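Local coordinates for CRISPR-associated protein Cse2 (PDB 2ZCA) that belongs to the Cse2 (CasB) family of type I-E CRISPR-associated proteins and probably takes part in CRISPR-based defence against viruses and plasmids, at residues 108-111 / 112-116; 128-131 / 132-136. One frame throughout, in Å; residues are numbered along the deposited sequence.

Contact 1: residues 108-111 / 112-116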
# COMPACT_ATOMS: atom_id res chain seq x y z
N ARG A 108 9.44 8.32 8.23
CA ARG A 108 9.59 6.88 8.46
C ARG A 108 8.78 6.32 9.63
O ARG A 108 8.32 5.17 9.57
CB ARG A 108 11.06 6.52 8.65
CG ARG A 108 11.90 6.66 7.39
CD ARG A 108 13.28 6.05 7.57
NE ARG A 108 14.07 6.10 6.34
CZ ARG A 108 14.53 7.22 5.79
NH1 ARG A 108 14.27 8.39 6.36
NH2 ARG A 108 15.25 7.17 4.68
N ASP A 109 8.60 7.10 10.69
CA ASP A 109 7.87 6.61 11.85
C ASP A 109 6.35 6.77 11.78
O ASP A 109 5.63 6.24 12.62
CB ASP A 109 8.38 7.30 13.12
CG ASP A 109 9.88 7.15 13.31
OD1 ASP A 109 10.38 6.01 13.21
OD2 ASP A 109 10.55 8.17 13.55
N GLN A 110 5.88 7.48 10.76
CA GLN A 110 4.45 7.73 10.61
C GLN A 110 3.79 7.10 9.39
O GLN A 110 2.59 6.84 9.40
CB GLN A 110 4.19 9.24 10.55
CG GLN A 110 4.88 10.07 11.61
CD GLN A 110 4.90 11.54 11.25
OE1 GLN A 110 5.50 11.94 10.25
NE2 GLN A 110 4.23 12.36 12.06
N ILE A 111 4.57 6.89 8.33
CA ILE A 111 4.03 6.37 7.08
C ILE A 111 3.18 5.10 7.13
O ILE A 111 2.12 5.05 6.51
CB ILE A 111 5.16 6.20 6.02
CG1 ILE A 111 4.55 5.84 4.66
CG2 ILE A 111 6.15 5.14 6.46
CD1 ILE A 111 3.56 6.86 4.15
N ALA A 112 3.61 4.08 7.87
CA ALA A 112 2.83 2.85 7.94
C ALA A 112 1.44 3.11 8.53
O ALA A 112 0.43 2.69 7.97
CB ALA A 112 3.57 1.80 8.76
N PHE A 113 1.41 3.82 9.66
CA PHE A 113 0.15 4.13 10.32
C PHE A 113 -0.76 4.99 9.44
O PHE A 113 -1.94 4.69 9.26
CB PHE A 113 0.40 4.86 11.64
CG PHE A 113 -0.85 5.31 12.34
CD1 PHE A 113 -1.69 4.38 12.95
CD2 PHE A 113 -1.19 6.66 12.38
CE1 PHE A 113 -2.86 4.79 13.59
CE2 PHE A 113 -2.36 7.08 13.02
CZ PHE A 113 -3.20 6.14 13.62
N ARG A 114 -0.22 6.07 8.88
CA ARG A 114 -1.03 6.96 8.06
C ARG A 114 -1.50 6.34 6.76
O ARG A 114 -2.58 6.69 6.26
CB ARG A 114 -0.27 8.26 7.79
CG ARG A 114 -0.18 9.10 9.05
CD ARG A 114 0.55 10.42 8.85
NE ARG A 114 0.46 11.22 10.06
CZ ARG A 114 1.14 12.34 10.28
NH1 ARG A 114 1.99 12.80 9.37
NH2 ARG A 114 0.99 12.99 11.43
N LEU A 115 -0.72 5.43 6.20
CA LEU A 115 -1.12 4.79 4.96
C LEU A 115 -2.25 3.81 5.24
O LEU A 115 -3.20 3.71 4.46
CB LEU A 115 0.06 4.07 4.31
CG LEU A 115 -0.11 3.71 2.83
CD1 LEU A 115 -0.28 4.99 2.00
CD2 LEU A 115 1.11 2.93 2.35
N ARG A 116 -2.17 3.09 6.36
CA ARG A 116 -3.23 2.15 6.71
C ARG A 116 -4.52 2.93 6.93
O ARG A 116 -5.59 2.55 6.47
CB ARG A 116 -2.87 1.38 7.99
CG ARG A 116 -3.98 0.46 8.46
CD ARG A 116 -4.48 0.85 9.84
NE ARG A 116 -3.42 0.74 10.85
CZ ARG A 116 -3.56 1.08 12.12
NH1 ARG A 116 -2.54 0.95 12.96
NH2 ARG A 116 -4.72 1.56 12.56
O HOH W 1 5.97 3.87 9.74
O HOH W 2 3.71 4.20 11.32
O HOH W 3 3.85 14.75 10.10

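Contact 2: residues 128-131 / 132-136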
# COMPACT_ATOMS: atom_id res chain seq x y z
N PHE A 128 -2.87 -0.92 -6.40
CA PHE A 128 -1.86 -1.44 -5.49
C PHE A 128 -0.48 -1.58 -6.11
O PHE A 128 0.52 -1.66 -5.40
CB PHE A 128 -2.33 -2.78 -4.91
CG PHE A 128 -3.40 -2.62 -3.86
CD1 PHE A 128 -3.07 -2.18 -2.58
CD2 PHE A 128 -4.73 -2.86 -4.17
CE1 PHE A 128 -4.07 -1.99 -1.62
CE2 PHE A 128 -5.73 -2.67 -3.21
CZ PHE A 128 -5.40 -2.23 -1.93
N ALA A 129 -0.42 -1.61 -7.43
CA ALA A 129 0.86 -1.70 -8.12
C ALA A 129 1.56 -0.36 -7.96
O ALA A 129 2.73 -0.29 -7.58
CB ALA A 129 0.64 -2.03 -9.60
N ARG A 130 0.84 0.72 -8.25
CA ARG A 130 1.41 2.06 -8.12
C ARG A 130 1.66 2.36 -6.64
O ARG A 130 2.61 3.06 -6.30
CB ARG A 130 0.47 3.12 -8.72
CG ARG A 130 0.99 4.56 -8.61
CD ARG A 130 2.43 4.72 -9.12
NE ARG A 130 2.57 4.47 -10.56
CZ ARG A 130 2.37 5.38 -11.51
NH1 ARG A 130 2.02 6.62 -11.19
NH2 ARG A 130 2.54 5.06 -12.78
N LEU A 131 0.82 1.83 -5.77
CA LEU A 131 1.02 2.07 -4.34
C LEU A 131 2.39 1.55 -3.89
O LEU A 131 3.11 2.23 -3.17
CB LEU A 131 -0.10 1.41 -3.52
CG LEU A 131 0.01 1.66 -2.01
CD1 LEU A 131 0.02 3.17 -1.74
CD2 LEU A 131 -1.17 1.00 -1.29
N LEU A 132 2.75 0.34 -4.31
CA LEU A 132 4.04 -0.21 -3.91
C LEU A 132 5.19 0.55 -4.57
O LEU A 132 6.17 0.88 -3.92
CB LEU A 132 4.15 -1.70 -4.26
CG LEU A 132 5.51 -2.32 -3.94
CD1 LEU A 132 5.82 -2.17 -2.45
CD2 LEU A 132 5.52 -3.79 -4.35
N ASP A 133 5.08 0.82 -5.87
CA ASP A 133 6.14 1.55 -6.55
C ASP A 133 6.38 2.89 -5.86
O ASP A 133 7.53 3.34 -5.75
CB ASP A 133 5.80 1.78 -8.02
CG ASP A 133 5.90 0.52 -8.85
OD1 ASP A 133 6.83 -0.27 -8.62
OD2 ASP A 133 5.05 0.32 -9.74
N ASP A 134 5.31 3.52 -5.40
CA ASP A 134 5.42 4.80 -4.73
C ASP A 134 6.02 4.68 -3.33
O ASP A 134 6.90 5.45 -2.95
CB ASP A 134 4.06 5.49 -4.66
CG ASP A 134 3.57 5.96 -6.01
OD1 ASP A 134 4.40 6.07 -6.94
OD2 ASP A 134 2.35 6.23 -6.14
N LEU A 135 5.55 3.69 -2.57
CA LEU A 135 6.07 3.50 -1.21
C LEU A 135 7.56 3.18 -1.25
O LEU A 135 8.33 3.62 -0.39
CB LEU A 135 5.29 2.38 -0.52
CG LEU A 135 5.57 2.14 0.97
CD1 LEU A 135 5.37 3.43 1.76
CD2 LEU A 135 4.65 1.04 1.48
N LEU A 136 7.98 2.41 -2.25
CA LEU A 136 9.39 2.06 -2.38
C LEU A 136 10.28 3.28 -2.59
O LEU A 136 11.45 3.27 -2.23
CB LEU A 136 9.57 1.09 -3.56
CG LEU A 136 9.13 -0.35 -3.32
CD1 LEU A 136 9.10 -1.12 -4.63
CD2 LEU A 136 10.09 -1.01 -2.33
O HOH W 4 3.37 1.81 -11.06

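Contact 1: residues 108-111 / 112-116
Q110 and R114, one turn apart where the chain enters helix 111-121, send their side chains out next to each other in the same direction. Both leave with CG opposite the carbonyl carbon (chi1 -48° in Q110, -71° in R114) and run on extended, which brings amide and guanidinium level. The tilted amide rests over the rim of one guanidinium face, Q110 CD 3.6 Å above the R114 plane. NE2 of Q110 is 3.4 Å from NH2 of R114, but both are donors and share no hydrogen bond; a water joins the two, accepting from Q110 NE2 and, in the guanidinium plane, from R114 NH1 (2.8 Å). NH1 also bonds weakly to A102 O, and Q110 OE1 accepts a hydrogen bond from D107 N. Long polar chains suit this partly exposed helix start because they reach both water and the preceding residues. Beneath them, R114 N gives a nearly straight bond to Q110 O (3.0 Å). Two further waters link R108 O to A112 N and D109 O to F113 N, satisfying amides at the helix start. Branched, apolar I111 and L115 suit the buried side, which faces helices 56-71 (L64, L68), 96-104 (L103) and 128-136.

Contact 2: residues 128-131 / 132-136
Four successive i to i+4 bonds, L132 N to F128 O, D133 N to A129 O, D134 N to R130 O and L135 N to L131 O, run from 3.2 Å for the first to 2.9 Å for the last and make this a regular alpha-helical stretch. On its polar side R130 passes slantwise across D134, its guanidinium turned 64° from the carboxylate. Bends at chi2 (51°) and chi3 (66°) fold the R130 chain over the aspartate, so that its methylenes do the touching: CD is 3.2 Å from D134 OD1 and CG 3.3 Å from D134 OD2. The charged ends stop short of a salt bridge, with R130 NE 4.4 Å from D134 OD1. Instead, R130 NE gives a hydrogen bond to a water lying in the guanidinium plane, and that water donates to D133 OD2 (2.6 Å). D133 also receives S2 OG and G4 N, tying the N-terminal end of the chain to this helix. L131, L132 and L135 form much of the apolar surface: L132 packs on F7 of helix 3-15 and on H62 and V65 of helix 56-71, L131 on W149 of helix 144-155. D134, though buried, has its carboxylate satisfied by salt bridges to R137 and R148 and by W149 NE1. Such a cluster would probably stabilise the charged form of D134, while R130 adds a nearby positive charge without pairing directly.

Contact 1 opens helix 111-121 and contact 2 builds helix 128-136, the next helix along the chain, and the two meet through their leucine and isoleucine side chains: I111 CG1 lies 3.9 Å from L135 CD1, and L115 also packs on L131 and L135. Contact 2 is the more buried, its centre about 6 Å from the centre of the chain against about 10 Å for contact 1. Accordingly, contact 1 lays a tilted amide over the rim of a guanidinium at a partly exposed helix start and relies on bridging waters, whereas the acidic groups of contact 2 are held largely by protein partners from other parts of the fold. Both helices also pack on helix 56-71, which they therefore share.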